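PDB 3KK7: putative cell invasion protein with MAC/Perforin domain from Bacteroides thetaiotaomicron VPI-5482, which is of unproven function but belongs to the membrane-attack complex/perforin family, whose members often form pores in membranes, and may take part in cell invasion. Local coordinates for residues T123-F128 with I346-L351; E203-Y208 with Q357-T362; Y394-V399 with A430-K435. All blocks are in the same frame, centred on the assembly; numbering follows the deposited sequence.

Contact 1 of 3, residues T123-F128 with I346-L351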
loop_
_atom_site.group_PDB
_atom_site.type_symbol
_atom_site.label_atom_id
_atom_site.label_comp_id
_atom_site.label_asym_id
_atom_site.label_seq_id
_atom_site.Cartn_x
_atom_site.Cartn_y
_atom_site.Cartn_z
ATOM N N THR A 123 4.617 -13.360 3.308
ATOM C CA THR A 123 5.477 -12.202 3.609
ATOM C C THR A 123 4.695 -10.978 4.109
ATOM O O THR A 123 5.256 -10.108 4.737
ATOM C CB THR A 123 6.327 -11.732 2.408
ATOM O OG1 THR A 123 5.503 -11.022 1.469
ATOM C CG2 THR A 123 7.019 -12.878 1.756
ATOM N N VAL A 124 3.414 -10.897 3.805
ATOM C CA VAL A 124 2.606 -9.767 4.227
ATOM C C VAL A 124 2.032 -10.054 5.596
ATOM O O VAL A 124 1.673 -11.195 5.920
ATOM C CB VAL A 124 1.498 -9.460 3.204
ATOM C CG1 VAL A 124 0.655 -8.244 3.644
ATOM C CG2 VAL A 124 2.121 -9.238 1.799
ATOM N N LYS A 125 2.006 -9.012 6.417
ATOM C CA LYS A 125 1.478 -9.069 7.767
ATOM C C LYS A 125 0.201 -9.909 7.881
ATOM O O LYS A 125 -0.808 -9.630 7.271
ATOM C CB LYS A 125 1.172 -7.653 8.237
ATOM C CG LYS A 125 0.516 -7.536 9.549
ATOM C CD LYS A 125 -0.175 -6.192 9.637
ATOM C CE LYS A 125 -0.581 -5.846 11.074
ATOM N NZ LYS A 125 -1.537 -4.715 11.026
ATOM N N SER A 126 0.280 -10.923 8.708
ATOM C CA SER A 126 -0.830 -11.767 9.011
ATOM C C SER A 126 -2.055 -10.967 9.404
ATOM O O SER A 126 -1.989 -10.081 10.257
ATOM C CB SER A 126 -0.437 -12.685 10.157
ATOM O OG SER A 126 -1.571 -13.360 10.656
ATOM N N GLY A 127 -3.175 -11.287 8.752
ATOM C CA GLY A 127 -4.443 -10.637 9.043
ATOM C C GLY A 127 -4.837 -9.504 8.108
ATOM O O GLY A 127 -6.004 -9.126 8.074
ATOM N N PHE A 128 -3.886 -8.940 7.371
ATOM C CA PHE A 128 -4.193 -7.876 6.426
ATOM C C PHE A 128 -4.904 -8.443 5.198
ATOM O O PHE A 128 -4.557 -9.511 4.755
ATOM C CB PHE A 128 -2.893 -7.229 6.026
ATOM C CG PHE A 128 -3.018 -6.256 4.930
ATOM C CD1 PHE A 128 -3.509 -4.994 5.181
ATOM C CD2 PHE A 128 -2.617 -6.593 3.632
ATOM C CE1 PHE A 128 -3.611 -4.067 4.158
ATOM C CE2 PHE A 128 -2.708 -5.671 2.596
ATOM C CZ PHE A 128 -3.215 -4.409 2.853
ATOM N N ILE A 346 1.130 0.211 4.219
ATOM C CA ILE A 346 1.391 1.644 4.458
ATOM C C ILE A 346 0.399 2.192 5.467
ATOM O O ILE A 346 0.731 3.074 6.251
ATOM C CB ILE A 346 1.333 2.451 3.131
ATOM C CG1 ILE A 346 2.498 2.037 2.238
ATOM C CG2 ILE A 346 1.435 3.940 3.345
ATOM C CD1 ILE A 346 2.396 2.572 0.843
ATOM N N SER A 347 -0.814 1.648 5.479
ATOM C CA SER A 347 -1.851 2.143 6.404
ATOM C C SER A 347 -1.478 1.995 7.872
ATOM O O SER A 347 -1.958 2.759 8.712
ATOM C CB SER A 347 -3.207 1.503 6.133
ATOM O OG SER A 347 -3.129 0.113 6.201
ATOM N N ASP A 348 -0.618 1.037 8.193
ATOM C CA ASP A 348 -0.105 0.926 9.565
ATOM C C ASP A 348 0.829 2.043 9.977
ATOM O O ASP A 348 1.071 2.196 11.155
ATOM C CB ASP A 348 0.574 -0.427 9.799
ATOM C CG ASP A 348 -0.429 -1.522 10.121
ATOM O OD1 ASP A 348 -1.578 -1.184 10.498
ATOM O OD2 ASP A 348 -0.075 -2.723 10.004
ATOM N N PHE A 349 1.333 2.832 9.028
ATOM C CA PHE A 349 2.290 3.905 9.322
ATOM C C PHE A 349 1.744 5.325 9.288
ATOM O O PHE A 349 2.515 6.273 9.316
ATOM C CB PHE A 349 3.501 3.757 8.394
ATOM C CG PHE A 349 4.282 2.537 8.703
ATOM C CD1 PHE A 349 3.843 1.309 8.281
ATOM C CD2 PHE A 349 5.396 2.604 9.509
ATOM C CE1 PHE A 349 4.518 0.187 8.623
ATOM C CE2 PHE A 349 6.073 1.464 9.866
ATOM C CZ PHE A 349 5.642 0.260 9.426
ATOM N N ILE A 350 0.420 5.465 9.255
ATOM C CA ILE A 350 -0.239 6.772 9.207
ATOM C C ILE A 350 -1.376 6.808 10.200
ATOM O O ILE A 350 -1.934 5.770 10.547
ATOM C CB ILE A 350 -0.719 7.131 7.774
ATOM C CG1 ILE A 350 -1.636 6.066 7.195
ATOM C CG2 ILE A 350 0.456 7.287 6.830
ATOM C CD1 ILE A 350 -2.061 6.382 5.799
ATOM N N LEU A 351 -1.689 8.005 10.682
ATOM C CA LEU A 351 -2.702 8.180 11.720
ATOM C C LEU A 351 -4.105 8.430 11.181
ATOM O O LEU A 351 -5.095 8.163 11.878
ATOM C CB LEU A 351 -2.336 9.375 12.598
ATOM C CG LEU A 351 -1.048 9.307 13.364
ATOM C CD1 LEU A 351 -0.849 10.631 14.033
ATOM C CD2 LEU A 351 -1.150 8.181 14.371
#
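Lys125 and Asp348 form a salt bridge between two loops of the MACPF region. NZ of Lys125 donates a hydrogen bond to OD2 of Asp348 at 2.7 Å. OD2 receives it through its syn lone pair, on the side of the other carboxylate oxygen. The grip is still uneven, because OD1 of Asp348 lies 3.6 Å from the same NZ. The end of the lysine chain follows the ammonium in: CE of Lys125 is 3.3 Å from OD2 of Asp348. The two side chains come from opposite directions and meet at their charged ends. Lys125 reaches across with an extended chain. Its CG is anti to the backbone N (chi1 175°), and the torsions beyond it also stay near 180°.

Each partner sits on a short, locally bonded piece of backbone. Lys125 is the first residue of a type II beta turn that ends at Phe128, closed by the bond from Phe128 N to Lys125 O (3.2 Å). Gly127 takes the third place of the turn, with a positive phi of 98°. Asp348 lies in the short 3-10 segment 346-348, where Phe349 N bonds to Ile346 O at 2.9 Å. Further out, Thr123 and Lys125 share backbone hydrogen bonds with Leu343, which tie the first loop to strand 343-345. Asp348 also touches Leu180 of helix 177-186.

Both charged residues are partly exposed, and little else passes between the two segments. The contact is therefore a single electrostatic link at the surface. Water probably screens part of its attraction, while the lysine charge would probably favour the ionised form of Asp348.

Contact 2 of 3, residues E203-Y208 with Q357-T362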
loop_
_atom_site.group_PDB
_atom_site.type_symbol
_atom_site.label_atom_id
_atom_site.label_comp_id
_atom_site.label_asym_id
_atom_site.label_seq_id
_atom_site.Cartn_x
_atom_site.Cartn_y
_atom_site.Cartn_z
ATOM N N GLU A 203 -1.396 8.105 -6.472
ATOM C CA GLU A 203 -0.082 8.629 -6.879
ATOM C C GLU A 203 1.039 8.210 -5.914
ATOM O O GLU A 203 2.136 7.824 -6.337
ATOM C CB GLU A 203 -0.150 10.159 -7.025
ATOM C CG GLU A 203 -0.668 10.639 -8.420
ATOM C CD GLU A 203 -1.259 12.066 -8.442
ATOM O OE1 GLU A 203 -1.228 12.780 -7.409
ATOM O OE2 GLU A 203 -1.776 12.470 -9.515
ATOM N N LEU A 204 0.740 8.265 -4.616
ATOM C CA LEU A 204 1.671 7.869 -3.588
ATOM C C LEU A 204 2.028 6.399 -3.787
ATOM O O LEU A 204 3.201 6.034 -3.712
ATOM C CB LEU A 204 1.070 8.142 -2.193
ATOM C CG LEU A 204 1.894 7.930 -0.895
ATOM C CD1 LEU A 204 1.188 8.570 0.317
ATOM C CD2 LEU A 204 2.201 6.442 -0.635
HETATM N N MSE A 205 1.055 5.548 -4.088
HETATM C CA MSE A 205 1.390 4.118 -4.266
HETATM C C MSE A 205 2.170 3.874 -5.545
HETATM O O MSE A 205 2.988 2.965 -5.606
HETATM C CB MSE A 205 0.171 3.203 -4.183
HETATM C CG MSE A 205 -0.435 3.205 -2.810
HETATM SE SE MSE A 205 -2.239 2.475 -2.678
HETATM C CE MSE A 205 -1.811 0.552 -2.867
ATOM N N GLN A 206 1.936 4.687 -6.556
ATOM C CA GLN A 206 2.686 4.540 -7.810
ATOM C C GLN A 206 4.165 4.820 -7.597
ATOM O O GLN A 206 5.026 4.147 -8.133
ATOM C CB GLN A 206 2.202 5.520 -8.848
ATOM C CG GLN A 206 0.842 5.272 -9.345
ATOM C CD GLN A 206 0.307 6.435 -10.205
ATOM O OE1 GLN A 206 -0.773 6.299 -10.800
ATOM N NE2 GLN A 206 1.042 7.575 -10.270
ATOM N N SER A 207 4.445 5.834 -6.806
ATOM C CA SER A 207 5.794 6.237 -6.560
ATOM C C SER A 207 6.505 5.356 -5.501
ATOM O O SER A 207 7.632 4.901 -5.742
ATOM C CB SER A 207 5.788 7.702 -6.152
ATOM O OG SER A 207 7.066 8.005 -5.680
ATOM N N TYR A 208 5.855 5.125 -4.348
ATOM C CA TYR A 208 6.449 4.358 -3.250
ATOM C C TYR A 208 6.310 2.831 -3.366
ATOM O O TYR A 208 7.197 2.102 -2.927
ATOM C CB TYR A 208 5.848 4.789 -1.905
ATOM C CG TYR A 208 6.440 6.062 -1.391
ATOM C CD1 TYR A 208 5.999 7.281 -1.860
ATOM C CD2 TYR A 208 7.493 6.052 -0.484
ATOM C CE1 TYR A 208 6.559 8.473 -1.413
ATOM C CE2 TYR A 208 8.059 7.243 -0.031
ATOM C CZ TYR A 208 7.584 8.435 -0.508
ATOM O OH TYR A 208 8.110 9.604 -0.094
ATOM N N GLN A 357 -8.071 3.961 5.268
ATOM C CA GLN A 357 -9.133 3.306 4.527
ATOM C C GLN A 357 -8.926 3.390 3.009
ATOM O O GLN A 357 -9.087 2.402 2.296
ATOM C CB GLN A 357 -10.468 3.932 4.931
ATOM C CG GLN A 357 -11.743 3.211 4.444
ATOM C CD GLN A 357 -11.743 1.750 4.817
ATOM O OE1 GLN A 357 -11.177 1.367 5.852
ATOM N NE2 GLN A 357 -12.362 0.909 3.973
ATOM N N ARG A 358 -8.526 4.555 2.515
ATOM C CA ARG A 358 -8.302 4.740 1.082
ATOM C C ARG A 358 -7.159 3.882 0.533
ATOM O O ARG A 358 -7.281 3.360 -0.569
ATOM C CB ARG A 358 -8.081 6.218 0.745
ATOM C CG ARG A 358 -8.008 6.477 -0.741
ATOM C CD ARG A 358 -8.261 7.912 -1.133
ATOM N NE ARG A 358 -9.658 8.269 -0.904
ATOM C CZ ARG A 358 -10.678 7.948 -1.698
ATOM N NH1 ARG A 358 -10.476 7.285 -2.813
ATOM N NH2 ARG A 358 -11.920 8.312 -1.375
ATOM N N TYR A 359 -6.059 3.788 1.291
ATOM C CA TYR A 359 -4.974 2.890 0.997
ATOM C C TYR A 359 -5.527 1.476 0.851
ATOM O O TYR A 359 -5.311 0.803 -0.166
ATOM C CB TYR A 359 -3.878 2.898 2.099
ATOM C CG TYR A 359 -2.968 1.672 2.000
ATOM C CD1 TYR A 359 -1.931 1.623 1.080
ATOM C CD2 TYR A 359 -3.195 0.545 2.767
ATOM C CE1 TYR A 359 -1.127 0.482 0.947
ATOM C CE2 TYR A 359 -2.399 -0.575 2.651
ATOM C CZ TYR A 359 -1.370 -0.608 1.727
ATOM O OH TYR A 359 -0.570 -1.754 1.608
ATOM N N ASN A 360 -6.246 1.030 1.866
ATOM C CA ASN A 360 -6.834 -0.311 1.838
ATOM C C ASN A 360 -7.807 -0.530 0.688
ATOM O O ASN A 360 -7.745 -1.548 -0.031
ATOM C CB ASN A 360 -7.494 -0.646 3.184
ATOM C CG ASN A 360 -6.472 -1.043 4.222
ATOM O OD1 ASN A 360 -5.825 -2.068 4.055
ATOM N ND2 ASN A 360 -6.284 -0.233 5.262
ATOM N N ASP A 361 -8.675 0.432 0.493
ATOM C CA ASP A 361 -9.672 0.300 -0.544
ATOM C C ASP A 361 -9.003 0.336 -1.938
ATOM O O ASP A 361 -9.468 -0.309 -2.897
ATOM C CB ASP A 361 -10.717 1.432 -0.417
ATOM C CG ASP A 361 -11.791 1.171 0.636
ATOM O OD1 ASP A 361 -11.980 0.019 1.101
ATOM O OD2 ASP A 361 -12.497 2.157 0.955
ATOM N N THR A 362 -7.908 1.082 -2.062
ATOM C CA THR A 362 -7.284 1.240 -3.365
ATOM C C THR A 362 -6.518 -0.035 -3.651
ATOM O O THR A 362 -6.581 -0.575 -4.753
ATOM C CB THR A 362 -6.388 2.466 -3.403
ATOM O OG1 THR A 362 -7.160 3.639 -3.100
ATOM C CG2 THR A 362 -5.724 2.617 -4.753
#
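Helices 201-208 and 353-363 of the MACPF region face each other, with the CA atoms of Met205 and Tyr359 8.3 Å apart as the nearest pair. Met205, present as selenomethionine, reaches across to the second helix. Its SE lies 3.9 Å from CD1 of Tyr359 and 4.1 Å from CG2 of Thr362. The chain bends at chi3 (74°), which carries the terminal methyl along the ring, with CE of Met205 3.9 Å from CE1 of Tyr359. This is a Met-aromatic contact of oblique geometry: SE of Met205 sits 4.9 Å from the centroid of the Tyr359 ring, 60° off its normal. The two side chains cross at about a right angle.

Thr362 turns CG2 anti to its N, which places the methyl beside Met205, while the hydroxyl turns back to its own helix. OG1 of Thr362 donates to Arg358 O, and Thr362 N reaches that oxygen from the opposite face of its plane. The far end of Tyr359 is fixed by a hydrogen bond from OH to Glu210 O, just beyond helix 201-208.

No hydrogen bond joins the two segments. This is plain helix-helix packing through dispersion and selenium-aromatic contact, and the tyrosine hydroxyl adds a polar anchor beside it.

Contact 3 of 3, residues Y394-V399 with A430-K435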
loop_
_atom_site.group_PDB
_atom_site.type_symbol
_atom_site.label_atom_id
_atom_site.label_comp_id
_atom_site.label_asym_id
_atom_site.label_seq_id
_atom_site.Cartn_x
_atom_site.Cartn_y
_atom_site.Cartn_z
ATOM N N TYR A 394 -35.131 9.369 6.804
ATOM C CA TYR A 394 -33.841 9.989 6.609
ATOM C C TYR A 394 -33.662 11.264 7.422
ATOM O O TYR A 394 -34.622 11.976 7.694
ATOM C CB TYR A 394 -33.709 10.350 5.145
ATOM C CG TYR A 394 -33.731 9.186 4.192
ATOM C CD1 TYR A 394 -32.551 8.515 3.856
ATOM C CD2 TYR A 394 -34.917 8.767 3.601
ATOM C CE1 TYR A 394 -32.556 7.450 2.961
ATOM C CE2 TYR A 394 -34.935 7.712 2.699
ATOM C CZ TYR A 394 -33.752 7.058 2.380
ATOM O OH TYR A 394 -33.755 6.007 1.496
ATOM N N ASP A 395 -32.412 11.529 7.806
ATOM C CA ASP A 395 -31.999 12.805 8.369
ATOM C C ASP A 395 -31.344 13.596 7.225
ATOM O O ASP A 395 -30.914 13.020 6.224
ATOM C CB ASP A 395 -31.007 12.586 9.527
ATOM C CG ASP A 395 -30.736 13.866 10.355
ATOM O OD1 ASP A 395 -31.466 14.862 10.190
ATOM O OD2 ASP A 395 -29.801 13.875 11.192
ATOM N N ILE A 396 -31.291 14.917 7.370
ATOM C CA ILE A 396 -30.625 15.784 6.401
ATOM C C ILE A 396 -29.306 16.161 7.030
ATOM O O ILE A 396 -29.268 16.659 8.146
ATOM C CB ILE A 396 -31.447 17.042 6.111
ATOM C CG1 ILE A 396 -32.799 16.649 5.522
ATOM C CG2 ILE A 396 -30.711 17.967 5.147
ATOM C CD1 ILE A 396 -33.803 17.793 5.478
ATOM N N VAL A 397 -28.235 15.950 6.286
ATOM C CA VAL A 397 -26.878 16.022 6.809
ATOM C C VAL A 397 -25.900 16.745 5.840
ATOM O O VAL A 397 -25.964 16.546 4.622
ATOM C CB VAL A 397 -26.399 14.583 7.080
ATOM C CG1 VAL A 397 -24.946 14.463 6.851
ATOM C CG2 VAL A 397 -26.765 14.149 8.507
ATOM N N PRO A 398 -25.003 17.595 6.381
ATOM C CA PRO A 398 -23.917 18.105 5.562
ATOM C C PRO A 398 -22.813 17.065 5.493
ATOM O O PRO A 398 -22.472 16.485 6.521
ATOM C CB PRO A 398 -23.444 19.333 6.335
ATOM C CG PRO A 398 -23.792 19.062 7.735
ATOM C CD PRO A 398 -24.950 18.133 7.752
ATOM N N VAL A 399 -22.281 16.821 4.293
ATOM C CA VAL A 399 -21.187 15.866 4.103
ATOM C C VAL A 399 -20.025 16.573 3.416
ATOM O O VAL A 399 -20.137 16.981 2.272
ATOM C CB VAL A 399 -21.633 14.642 3.264
ATOM C CG1 VAL A 399 -20.480 13.688 3.071
ATOM C CG2 VAL A 399 -22.784 13.910 3.927
ATOM N N ALA A 430 -40.318 21.397 1.247
ATOM C CA ALA A 430 -40.364 22.652 2.016
ATOM C C ALA A 430 -39.461 22.632 3.254
ATOM O O ALA A 430 -38.769 23.616 3.544
ATOM C CB ALA A 430 -41.838 22.990 2.424
ATOM N N THR A 431 -39.492 21.525 3.996
ATOM C CA THR A 431 -38.624 21.370 5.170
ATOM C C THR A 431 -37.166 21.170 4.701
ATOM O O THR A 431 -36.234 21.633 5.359
ATOM C CB THR A 431 -39.086 20.201 6.093
ATOM O OG1 THR A 431 -40.496 20.014 5.957
ATOM C CG2 THR A 431 -38.775 20.486 7.564
ATOM N N PHE A 432 -36.974 20.506 3.560
ATOM C CA PHE A 432 -35.628 20.303 3.022
ATOM C C PHE A 432 -35.003 21.670 2.693
ATOM O O PHE A 432 -33.861 21.938 3.097
ATOM C CB PHE A 432 -35.642 19.364 1.800
ATOM C CG PHE A 432 -34.263 18.960 1.326
ATOM C CD1 PHE A 432 -33.576 17.933 1.942
ATOM C CD2 PHE A 432 -33.657 19.611 0.269
ATOM C CE1 PHE A 432 -32.299 17.565 1.508
ATOM C CE2 PHE A 432 -32.399 19.247 -0.169
ATOM C CZ PHE A 432 -31.716 18.228 0.451
ATOM N N LEU A 433 -35.773 22.516 1.994
ATOM C CA LEU A 433 -35.418 23.923 1.704
ATOM C C LEU A 433 -34.894 24.612 2.962
ATOM O O LEU A 433 -33.746 25.058 2.985
ATOM C CB LEU A 433 -36.658 24.695 1.159
ATOM C CG LEU A 433 -36.667 26.147 0.598
ATOM C CD1 LEU A 433 -38.126 26.528 0.196
ATOM C CD2 LEU A 433 -36.086 27.243 1.533
ATOM N N THR A 434 -35.739 24.661 3.998
ATOM C CA THR A 434 -35.463 25.369 5.260
ATOM C C THR A 434 -34.232 24.832 5.998
ATOM O O THR A 434 -33.436 25.602 6.552
ATOM C CB THR A 434 -36.689 25.268 6.232
ATOM O OG1 THR A 434 -37.872 25.725 5.564
ATOM C CG2 THR A 434 -36.470 26.082 7.521
ATOM N N LYS A 435 -34.094 23.510 6.022
ATOM C CA LYS A 435 -32.997 22.874 6.754
ATOM C C LYS A 435 -31.702 23.011 5.993
ATOM O O LYS A 435 -30.687 23.399 6.575
ATOM C CB LYS A 435 -33.280 21.392 7.032
ATOM C CG LYS A 435 -34.098 21.153 8.294
ATOM C CD LYS A 435 -34.901 19.855 8.213
ATOM C CE LYS A 435 -35.467 19.467 9.578
ATOM N NZ LYS A 435 -34.482 18.685 10.378
#
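A helix packs against a strand of the mixed sheet in the D2 region. The strand is 392-401 and the helix is 429-443. Ile396 points from the strand toward the helix and carries nearly all of the contact on its side. Its CD1 lies 3.5 Å from CD1 of Phe432 and 3.6 Å from CD of Lys435, so one methyl meets both helix residues. The other branch joins in, with CG2 of Ile396 4.0 Å from CE1 of Phe432. The ring thus touches both branches of the isoleucine, and CD1 of Ile396 meets it obliquely.

Phe432 and Lys435 are three residues apart, about one turn of the helix. CG of Phe432 is anti to the backbone N (chi1 -172°), and its ring reaches the strand although its CB does not point there. Lys435 touches Ile396 with its aliphatic part and then bends at chi4 (-86°). Its NZ ends 4.9 Å from OD1 of Asp395, a separation too long for a salt bridge.

The backbones are held by other partners. Asp395, Val397 and Val399 bond to strand 376-386, and Pro398 bonds to Phe410 of strand 407-411. Within the helix, Lys435 N bonds to Thr431 O at 2.9 Å. Asn426 touches both Ile396 and Lys435.

No hydrogen bond crosses between the segments. Apolar packing of buried Ile396 and Phe432 makes the join, and the lysine methylenes cover its margin. Asp395 and Lys435 could add a weak long-range attraction.

How the contacts relate
From the N terminus, 123-128 comes first and 203-208 second. Contact 1 closes a loop of 217 residues when the chain reaches 346-351. Contact 2 closes 148 residues when it reaches 357-362 on the next helix. The two loops cross, since their segments alternate. Their centres are 12 Å apart, and they touch where Phe128 and Ser347 meet Asn360 and where Ile346 and Ser347 meet Tyr359. Within the MACPF region, contact 1 joins the loop before helix 133-146 to that before helix 353-363, and contact 2 joins helix 201-208 to helix 353-363. Contact 3 follows and closes 30 residues inside the D2 region. Its centre lies 34 Å from that of contact 2, and it touches neither.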